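DUF3809 domain-containing protein (PDB 3NQN) is of unknown function but binds calcium, each subunit of its two-chain assembly having a Bet v 1-like fold with a curved antiparallel sheet on a long helix. Local coordinates at residues D63-S68 with R88-V93; L52-V56 with A135-L140; L4-Q8 with F109-L115. All blocks are in the same frame, centred on the assembly; numbering follows the deposited sequence.

How the contacts relate
All three contacts share one curved antiparallel sheet. Contacts 1 and 2 are mostly buried, whereas contact 3 lies at the sheet border and is partly exposed. Contact 1 joins strands 60-73 and 90-99, with a calcium ion at one end and water in the gap. Contact 2 packs strand 47-56, the sheet neighbour of 60-73, on helix 122-153, through aliphatic side chains, with Thr139 and two waters adding polar links. Contact 3 is a regular backbone ladder between strands 5-13 and 104-114. Leu64 and Phe66 of contact 1 pack on Val54 and Leu52 of contact 2. Val93 of contact 1 meets Phe111 of contact 3, and Leu140 of contact 2 packs against Leu4 O and Ala6 CB.

Contact 1: residues D63-S68 with R88-V93; sequences DLPFRS and RAWVAV. With CA (calcium ion), chain C.
Asp63 and Arg88 meet beside a calcium site on the subunit interface, where strand 60-73 comes against the start of strand 90-99. The two segments run the same way, with strand axes 35° apart. Strand 76-81 separates them in the sheet order, yet here their backbones touch directly. Asp63 holds the calcium ion with both carboxylate oxygens, OD1 at 2.5 Å and OD2 at 2.6 Å. Asp63 of the second subunit binds the same ion. Asp63 OD2 also lies 3.4 Å from Arg88 NH1, at the edge of the guanidinium and in its plane. The hydrogen bond within this salt bridge is weak and bent, N-H...O 135°, and the carboxylate is turned 77° from the guanidinium. Water 2 is a calcium ligand that accepts from Arg88 NH1 and donates to Asp63 O. The Arg88 chain is extended from CG to NE and brings one guanidinium face over Pro65 CG, which is 3.6 Å from NH2.

Val91 N donates to Pro65 O at 2.9 Å, in a nearly straight bond. Water 1 joins Asp63 O to Ala89 O, and water 4 joins Ser68 OG to Val93 N. Ser68 OG donates to a lone pair of Val93 O at 2.7 Å. On the apolar side, Leu64 packs on Ala89 CB and Val91 CG2. Val93 CG2 sits over a face of the Phe66 ring, 3.9 Å from its centroid, in a CH-pi contact. The ion and the Arg88 guanidinium both lie beside the Asp63 carboxylate and probably offset its negative charge, while water bridges the parting strands.

Contact 2: residues L52-V56 with A135-L140; sequences LLVTV and AAGRTL
Val54 and Ala135 form the middle of the apolar packing. Val54 CG1 is anti to the backbone N (chi1 177°) and rests 3.7 Å from Ala135 CB. The other branch, Val54 CG2, faces Thr139 and Ala136. Val56 CG1 touches the same Ala135 methyl at 3.8 Å, and Val56 also packs on Phe128 of the second subunit. At the other end, Leu52 CB meets Thr139 CG2, and Leu52 CD2 meets Leu140 CD2 at 3.8 Å, the two leucine side chains crossing at about a right angle. This is the helix-on-sheet packing of a Bet v 1-like fold: helix 122-153 lies against strand 47-56. The axes of 52-56 and 135-140 run at 143° and approach to 7.3 Å, a closeness consistent with the small Ala135 and Ala136 on the helix.

The direct polar contact is made by Thr139. Its OG1 lies 2.9 Å from Leu53 O, and its CG2 lies alongside the same oxygen at 3.2 Å. Two waters extend the polar side. Water 8 accepts from Thr55 N and donates to Thr139 OG1 at 2.8 Å. Water 9 donates to Thr55 O and accepts a longer bond from Arg138 NE.

Contact 3: residues L4-Q8 with F109-L115; sequences LSAEQ and FQFQAHL
Ala6 and Phe111 lie side by side on the helix-facing side of the sheet, their CB atoms 4.4 Å apart. Phe111 CG stands anti to the carbonyl carbon (chi1 -61°), which sets the ring edge beside Ala6 O, in its plane. Ala6 also packs on Leu140, and Phe109 and Phe111 pack on Leu147, both leucines of helix 122-153. Toward the loop end, Leu4 CD1 touches Leu115 CD1 at 4.0 Å, and Leu115 continues onto Leu58 of the second subunit.

Segments 5-8 and 109-114, of strands 5-13 and 104-114, run antiparallel at 171°. Ala6 and Phe111 are a hydrogen-bonded pair, with Phe111 N to Ala6 O at 2.8 Å and Ala6 N to Phe111 O at 3.0 Å. Gln8 and Phe109 are another, with Phe109 N to Gln8 O at 2.7 Å. Ala113 N donates to Leu4 O at 2.9 Å.

On the polar face, Ser5 pairs with Gln112 and Glu7 with Gln110, as non-hydrogen-bonded pairs. Gln110 OE1 accepts from Gln96 NE2, and Glu7 OE2 bonds to Ser9 OG. The ladder thus holds Ser5 and Glu7, seen as ligands of two different calcium ions (Ser5 with Met2 and Glu141), on one face; this chain carries neither ion.

Contact 1: residues D63-S68 with R88-V93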
loop_
_atom_site.group_PDB
_atom_site.type_symbol
_atom_site.label_atom_id
_atom_site.label_comp_id
_atom_site.label_asym_id
_atom_site.label_seq_id
_atom_site.Cartn_x
_atom_site.Cartn_y
_atom_site.Cartn_z
ATOM N N ASP A 63 3.325 3.467 -2.493
ATOM C CA ASP A 63 4.168 3.397 -1.295
ATOM C C ASP A 63 5.238 2.319 -1.417
ATOM O O ASP A 63 4.945 1.183 -1.796
ATOM C CB ASP A 63 3.316 3.133 -0.055
ATOM C CG ASP A 63 2.274 2.041 -0.280
ATOM O OD1 ASP A 63 1.330 2.257 -1.095
ATOM O OD2 ASP A 63 2.387 0.971 0.351
ATOM N N LEU A 64 6.476 2.705 -1.127
ATOM C CA LEU A 64 7.626 1.797 -1.118
ATOM C C LEU A 64 8.105 1.678 0.331
ATOM O O LEU A 64 8.554 2.679 0.935
ATOM C CB LEU A 64 8.771 2.347 -1.994
ATOM C CG LEU A 64 8.677 2.242 -3.522
ATOM C CD1 LEU A 64 7.448 2.967 -4.088
ATOM C CD2 LEU A 64 9.989 2.774 -4.169
ATOM N N PRO A 65 8.027 0.470 0.902
ATOM C CA PRO A 65 8.403 0.351 2.287
ATOM C C PRO A 65 9.923 0.347 2.500
ATOM O O PRO A 65 10.700 0.154 1.547
ATOM C CB PRO A 65 7.803 -0.995 2.689
ATOM C CG PRO A 65 7.818 -1.790 1.439
ATOM C CD PRO A 65 7.580 -0.819 0.334
ATOM N N PHE A 66 10.319 0.646 3.728
ATOM C CA PHE A 66 11.685 0.455 4.184
ATOM C C PHE A 66 11.608 -0.020 5.612
ATOM O O PHE A 66 10.600 0.200 6.304
ATOM C CB PHE A 66 12.511 1.739 4.120
ATOM C CG PHE A 66 12.156 2.760 5.192
ATOM C CD1 PHE A 66 12.787 2.735 6.440
ATOM C CD2 PHE A 66 11.225 3.744 4.945
ATOM C CE1 PHE A 66 12.464 3.658 7.414
ATOM C CE2 PHE A 66 10.896 4.663 5.923
ATOM C CZ PHE A 66 11.519 4.610 7.165
ATOM N N ARG A 67 12.668 -0.686 6.039
ATOM C CA ARG A 67 12.823 -1.120 7.398
ATOM C C ARG A 67 14.330 -1.146 7.677
ATOM O O ARG A 67 15.115 -1.726 6.897
ATOM C CB ARG A 67 12.210 -2.498 7.590
ATOM C CG ARG A 67 12.019 -2.905 9.035
ATOM C CD ARG A 67 11.163 -4.194 9.148
ATOM N NE ARG A 67 10.714 -4.434 10.528
ATOM C CZ ARG A 67 9.455 -4.282 10.970
ATOM N NH1 ARG A 67 8.472 -3.896 10.149
ATOM N NH2 ARG A 67 9.177 -4.526 12.243
ATOM N N SER A 68 14.733 -0.519 8.766
ATOM C CA SER A 68 16.138 -0.431 9.123
ATOM C C SER A 68 16.384 -0.790 10.593
ATOM O O SER A 68 15.576 -0.500 11.463
ATOM C CB SER A 68 16.657 0.965 8.863
ATOM O OG SER A 68 16.537 1.332 7.491
ATOM N N ARG A 88 7.690 -6.201 -4.810
ATOM C CA ARG A 88 7.361 -4.821 -5.060
ATOM C C ARG A 88 8.529 -3.957 -4.724
ATOM O O ARG A 88 9.372 -4.347 -3.955
ATOM C CB ARG A 88 6.117 -4.385 -4.290
ATOM C CG ARG A 88 6.209 -4.520 -2.806
ATOM C CD ARG A 88 5.065 -3.765 -2.130
ATOM N NE ARG A 88 5.087 -3.934 -0.678
ATOM C CZ ARG A 88 4.496 -3.109 0.191
ATOM N NH1 ARG A 88 3.857 -2.018 -0.229
ATOM N NH2 ARG A 88 4.575 -3.357 1.482
ATOM N N ALA A 89 8.580 -2.782 -5.343
ATOM C CA ALA A 89 9.650 -1.817 -5.122
ATOM C C ALA A 89 9.747 -1.437 -3.650
ATOM O O ALA A 89 8.746 -1.391 -2.945
ATOM C CB ALA A 89 9.427 -0.589 -5.968
ATOM N N TRP A 90 10.974 -1.223 -3.186
ATOM C CA TRP A 90 11.222 -0.898 -1.802
ATOM C C TRP A 90 12.426 0.039 -1.713
ATOM O O TRP A 90 13.085 0.298 -2.714
ATOM C CB TRP A 90 11.441 -2.171 -0.971
ATOM C CG TRP A 90 12.616 -3.079 -1.454
ATOM C CD1 TRP A 90 12.594 -3.961 -2.488
ATOM C CD2 TRP A 90 13.899 -3.225 -0.827
ATOM N NE1 TRP A 90 13.806 -4.617 -2.586
ATOM C CE2 TRP A 90 14.629 -4.170 -1.584
ATOM C CE3 TRP A 90 14.528 -2.598 0.269
ATOM C CZ2 TRP A 90 15.940 -4.534 -1.265
ATOM C CZ3 TRP A 90 15.828 -2.960 0.587
ATOM C CH2 TRP A 90 16.526 -3.922 -0.183
ATOM N N VAL A 91 12.648 0.591 -0.529
ATOM C CA VAL A 91 13.730 1.528 -0.303
ATOM C C VAL A 91 14.619 1.058 0.848
ATOM O O VAL A 91 14.123 0.490 1.833
ATOM C CB VAL A 91 13.159 2.944 0.060
ATOM C CG1 VAL A 91 14.288 3.908 0.481
ATOM C CG2 VAL A 91 12.359 3.513 -1.105
ATOM N N ALA A 92 15.930 1.240 0.675
ATOM C CA ALA A 92 16.933 1.007 1.728
ATOM C C ALA A 92 17.323 2.366 2.296
ATOM O O ALA A 92 17.865 3.197 1.573
ATOM C CB ALA A 92 18.141 0.351 1.165
ATOM N N VAL A 93 17.026 2.579 3.585
ATOM C CA VAL A 93 17.345 3.816 4.287
ATOM C C VAL A 93 18.496 3.584 5.263
ATOM O O VAL A 93 18.407 2.740 6.172
ATOM C CB VAL A 93 16.138 4.350 5.061
ATOM C CG1 VAL A 93 16.532 5.621 5.880
ATOM C CG2 VAL A 93 14.977 4.670 4.105
HETATM CA CA CA C . 0.455 -0.072 -1.012
HETATM O O HOH W 1 6.034 -0.756 -3.548
HETATM O O HOH W 2 2.656 -0.409 -2.258
HETATM O O HOH W 3 14.592 -1.532 3.808
HETATM O O HOH W 4 15.806 0.557 5.064
HETATM O O HOH W 5 0.903 -1.765 0.673
HETATM O O HOH W 6 -0.712 0.917 0.721
HETATM O O HOH W 7 -0.939 0.902 -2.804
#

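Contact 2: residues L52-V56 with A135-L140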
loop_
_atom_site.group_PDB
_atom_site.type_symbol
_atom_site.label_atom_id
_atom_site.label_comp_id
_atom_site.label_asym_id
_atom_site.label_seq_id
_atom_site.Cartn_x
_atom_site.Cartn_y
_atom_site.Cartn_z
ATOM N N LEU A 52 8.110 5.467 1.651
ATOM C CA LEU A 52 8.219 6.655 0.843
ATOM C C LEU A 52 7.182 6.548 -0.249
ATOM O O LEU A 52 6.849 5.434 -0.686
ATOM C CB LEU A 52 9.606 6.780 0.208
ATOM C CG LEU A 52 10.810 7.010 1.124
ATOM C CD1 LEU A 52 10.997 5.813 2.026
ATOM C CD2 LEU A 52 12.081 7.260 0.283
ATOM N N LEU A 53 6.690 7.694 -0.716
ATOM C CA LEU A 53 5.656 7.713 -1.743
ATOM C C LEU A 53 6.223 8.135 -3.096
ATOM O O LEU A 53 6.831 9.195 -3.222
ATOM C CB LEU A 53 4.518 8.649 -1.338
ATOM C CG LEU A 53 3.795 8.335 -0.012
ATOM C CD1 LEU A 53 2.639 9.325 0.201
ATOM C CD2 LEU A 53 3.288 6.914 0.002
ATOM N N VAL A 54 6.090 7.255 -4.076
ATOM C CA VAL A 54 6.456 7.544 -5.454
ATOM C C VAL A 54 5.167 7.791 -6.227
ATOM O O VAL A 54 4.309 6.898 -6.325
ATOM C CB VAL A 54 7.215 6.361 -6.101
ATOM C CG1 VAL A 54 7.532 6.668 -7.590
ATOM C CG2 VAL A 54 8.488 6.052 -5.318
ATOM N N THR A 55 5.029 8.994 -6.771
ATOM C CA THR A 55 3.833 9.376 -7.504
ATOM C C THR A 55 4.008 9.178 -8.994
ATOM O O THR A 55 4.914 9.743 -9.596
ATOM C CB THR A 55 3.465 10.858 -7.237
ATOM O OG1 THR A 55 3.231 11.041 -5.842
ATOM C CG2 THR A 55 2.211 11.251 -8.003
ATOM N N VAL A 56 3.160 8.335 -9.579
ATOM C CA VAL A 56 3.155 8.155 -11.012
ATOM C C VAL A 56 1.751 8.349 -11.519
ATOM O O VAL A 56 0.786 8.287 -10.735
ATOM C CB VAL A 56 3.704 6.760 -11.444
ATOM C CG1 VAL A 56 5.138 6.588 -10.970
ATOM C CG2 VAL A 56 2.810 5.619 -10.911
ATOM N N ALA A 135 10.370 9.323 -11.413
ATOM C CA ALA A 135 9.506 9.567 -10.273
ATOM C C ALA A 135 10.184 9.125 -8.980
ATOM O O ALA A 135 10.145 9.838 -7.976
ATOM C CB ALA A 135 8.179 8.834 -10.457
ATOM N N ALA A 136 10.778 7.937 -9.005
ATOM C CA ALA A 136 11.459 7.387 -7.831
ATOM C C ALA A 136 12.652 8.258 -7.456
ATOM O O ALA A 136 12.943 8.455 -6.271
ATOM C CB ALA A 136 11.913 5.953 -8.095
ATOM N N GLY A 137 13.341 8.780 -8.468
ATOM C CA GLY A 137 14.464 9.688 -8.242
ATOM C C GLY A 137 14.034 10.959 -7.550
ATOM O O GLY A 137 14.726 11.451 -6.664
ATOM N N ARG A 138 12.873 11.487 -7.947
ATOM C CA ARG A 138 12.333 12.697 -7.346
ATOM C C ARG A 138 11.944 12.465 -5.915
ATOM O O ARG A 138 12.113 13.350 -5.077
ATOM C CB ARG A 138 11.105 13.196 -8.120
ATOM C CG ARG A 138 11.438 13.907 -9.407
ATOM C CD ARG A 138 10.213 14.654 -9.953
ATOM N NE ARG A 138 9.227 13.744 -10.545
ATOM C CZ ARG A 138 9.240 13.342 -11.818
ATOM N NH1 ARG A 138 10.196 13.760 -12.649
ATOM N NH2 ARG A 138 8.299 12.521 -12.266
ATOM N N THR A 139 11.365 11.289 -5.643
ATOM C CA THR A 139 10.973 10.902 -4.284
ATOM C C THR A 139 12.184 10.846 -3.351
ATOM O O THR A 139 12.155 11.374 -2.231
ATOM C CB THR A 139 10.286 9.530 -4.283
ATOM O OG1 THR A 139 9.034 9.630 -4.981
ATOM C CG2 THR A 139 10.044 9.020 -2.824
ATOM N N LEU A 140 13.242 10.201 -3.809
ATOM C CA LEU A 140 14.439 10.065 -3.008
ATOM C C LEU A 140 15.079 11.419 -2.685
ATOM O O LEU A 140 15.471 11.667 -1.548
ATOM C CB LEU A 140 15.452 9.153 -3.706
ATOM C CG LEU A 140 15.077 7.672 -3.871
ATOM C CD1 LEU A 140 16.302 6.906 -4.337
ATOM C CD2 LEU A 140 14.540 7.060 -2.582
HETATM O O HOH W 8 7.382 10.734 -6.951
HETATM O O HOH W 9 6.806 11.918 -9.366
#

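Contact 3: residues L4-Q8 with F109-L115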
loop_
_atom_site.group_PDB
_atom_site.type_symbol
_atom_site.label_atom_id
_atom_site.label_comp_id
_atom_site.label_asym_id
_atom_site.label_seq_id
_atom_site.Cartn_x
_atom_site.Cartn_y
_atom_site.Cartn_z
ATOM N N LEU A 4 18.661 6.378 -8.757
ATOM C CA LEU A 4 17.975 5.483 -7.765
ATOM C C LEU A 4 18.687 5.507 -6.416
ATOM O O LEU A 4 18.497 4.624 -5.566
ATOM C CB LEU A 4 17.852 4.081 -8.315
ATOM C CG LEU A 4 17.028 4.067 -9.616
ATOM C CD1 LEU A 4 16.938 2.659 -10.184
ATOM C CD2 LEU A 4 15.639 4.655 -9.378
ATOM N N SER A 5 19.498 6.544 -6.230
ATOM C CA SER A 5 20.155 6.802 -4.956
ATOM C C SER A 5 20.065 8.283 -4.648
ATOM O O SER A 5 19.967 9.112 -5.560
ATOM C CB SER A 5 21.630 6.372 -4.989
ATOM O OG SER A 5 21.761 4.963 -4.924
ATOM N N ALA A 6 20.081 8.606 -3.368
ATOM C CA ALA A 6 20.104 9.976 -2.904
ATOM C C ALA A 6 20.914 9.967 -1.611
ATOM O O ALA A 6 20.904 8.967 -0.867
ATOM C CB ALA A 6 18.703 10.498 -2.665
ATOM N N GLU A 7 21.651 11.049 -1.379
ATOM C CA GLU A 7 22.538 11.196 -0.214
ATOM C C GLU A 7 22.313 12.554 0.412
ATOM O O GLU A 7 21.996 13.492 -0.271
ATOM C CB GLU A 7 24.007 11.110 -0.673
ATOM C CG GLU A 7 25.055 11.243 0.455
ATOM C CD GLU A 7 25.430 12.705 0.819
ATOM O OE1 GLU A 7 25.205 13.627 0.007
ATOM O OE2 GLU A 7 25.999 12.901 1.905
ATOM N N GLN A 8 22.485 12.655 1.716
ATOM C CA GLN A 8 22.413 13.953 2.386
ATOM C C GLN A 8 23.315 13.932 3.615
ATOM O O GLN A 8 23.406 12.912 4.315
ATOM C CB GLN A 8 20.970 14.292 2.781
ATOM C CG GLN A 8 20.783 15.643 3.460
ATOM C CD GLN A 8 21.172 16.838 2.574
ATOM O OE1 GLN A 8 22.345 17.185 2.456
ATOM N NE2 GLN A 8 20.184 17.491 2.004
ATOM N N PHE A 109 22.807 10.628 5.646
ATOM C CA PHE A 109 21.769 9.667 5.247
ATOM C C PHE A 109 21.946 9.249 3.824
ATOM O O PHE A 109 22.357 10.054 2.983
ATOM C CB PHE A 109 20.391 10.269 5.411
ATOM C CG PHE A 109 19.992 10.455 6.830
ATOM C CD1 PHE A 109 19.372 9.429 7.525
ATOM C CD2 PHE A 109 20.293 11.629 7.499
ATOM C CE1 PHE A 109 19.036 9.570 8.846
ATOM C CE2 PHE A 109 19.948 11.783 8.826
ATOM C CZ PHE A 109 19.319 10.738 9.503
ATOM N N GLN A 110 21.669 7.974 3.545
ATOM C CA GLN A 110 21.723 7.458 2.159
ATOM C C GLN A 110 20.441 6.666 1.875
ATOM O O GLN A 110 19.912 5.980 2.758
ATOM C CB GLN A 110 22.967 6.587 1.911
ATOM C CG GLN A 110 24.308 7.202 2.379
ATOM C CD GLN A 110 24.561 7.026 3.874
ATOM O OE1 GLN A 110 24.241 6.000 4.449
ATOM N NE2 GLN A 110 25.149 8.033 4.496
ATOM N N PHE A 111 19.903 6.845 0.666
ATOM C CA PHE A 111 18.692 6.170 0.240
ATOM C C PHE A 111 18.941 5.493 -1.068
ATOM O O PHE A 111 19.591 6.055 -1.950
ATOM C CB PHE A 111 17.548 7.168 0.034
ATOM C CG PHE A 111 17.177 7.917 1.244
ATOM C CD1 PHE A 111 17.846 9.099 1.580
ATOM C CD2 PHE A 111 16.128 7.497 2.039
ATOM C CE1 PHE A 111 17.486 9.813 2.692
ATOM C CE2 PHE A 111 15.760 8.214 3.145
ATOM C CZ PHE A 111 16.444 9.381 3.478
ATOM N N GLN A 112 18.427 4.274 -1.200
ATOM C CA GLN A 112 18.527 3.531 -2.442
ATOM C C GLN A 112 17.147 2.918 -2.740
ATOM O O GLN A 112 16.556 2.273 -1.886
ATOM C CB GLN A 112 19.608 2.438 -2.322
ATOM C CG GLN A 112 19.697 1.466 -3.521
ATOM C CD GLN A 112 20.521 2.005 -4.678
ATOM O OE1 GLN A 112 21.499 2.726 -4.477
ATOM N NE2 GLN A 112 20.156 1.618 -5.893
ATOM N N ALA A 113 16.615 3.182 -3.926
ATOM C CA ALA A 113 15.340 2.587 -4.331
ATOM C C ALA A 113 15.678 1.302 -5.069
ATOM O O ALA A 113 16.569 1.287 -5.893
ATOM C CB ALA A 113 14.555 3.526 -5.229
ATOM N N HIS A 114 15.006 0.217 -4.700
ATOM C CA HIS A 114 15.214 -1.079 -5.310
ATOM C C HIS A 114 13.969 -1.450 -6.115
ATOM O O HIS A 114 12.921 -1.693 -5.550
ATOM C CB HIS A 114 15.472 -2.133 -4.230
ATOM C CG HIS A 114 16.814 -2.006 -3.570
ATOM N ND1 HIS A 114 17.933 -2.679 -4.018
ATOM C CD2 HIS A 114 17.212 -1.298 -2.488
ATOM C CE1 HIS A 114 18.964 -2.378 -3.249
ATOM N NE2 HIS A 114 18.556 -1.536 -2.317
ATOM N N LEU A 115 14.098 -1.462 -7.428
ATOM C CA LEU A 115 12.971 -1.740 -8.306
ATOM C C LEU A 115 12.792 -3.223 -8.571
ATOM O O LEU A 115 13.743 -3.983 -8.555
ATOM C CB LEU A 115 13.129 -0.984 -9.630
ATOM C CG LEU A 115 13.213 0.540 -9.470
ATOM C CD1 LEU A 115 13.289 1.241 -10.853
ATOM C CD2 LEU A 115 12.036 1.063 -8.661
#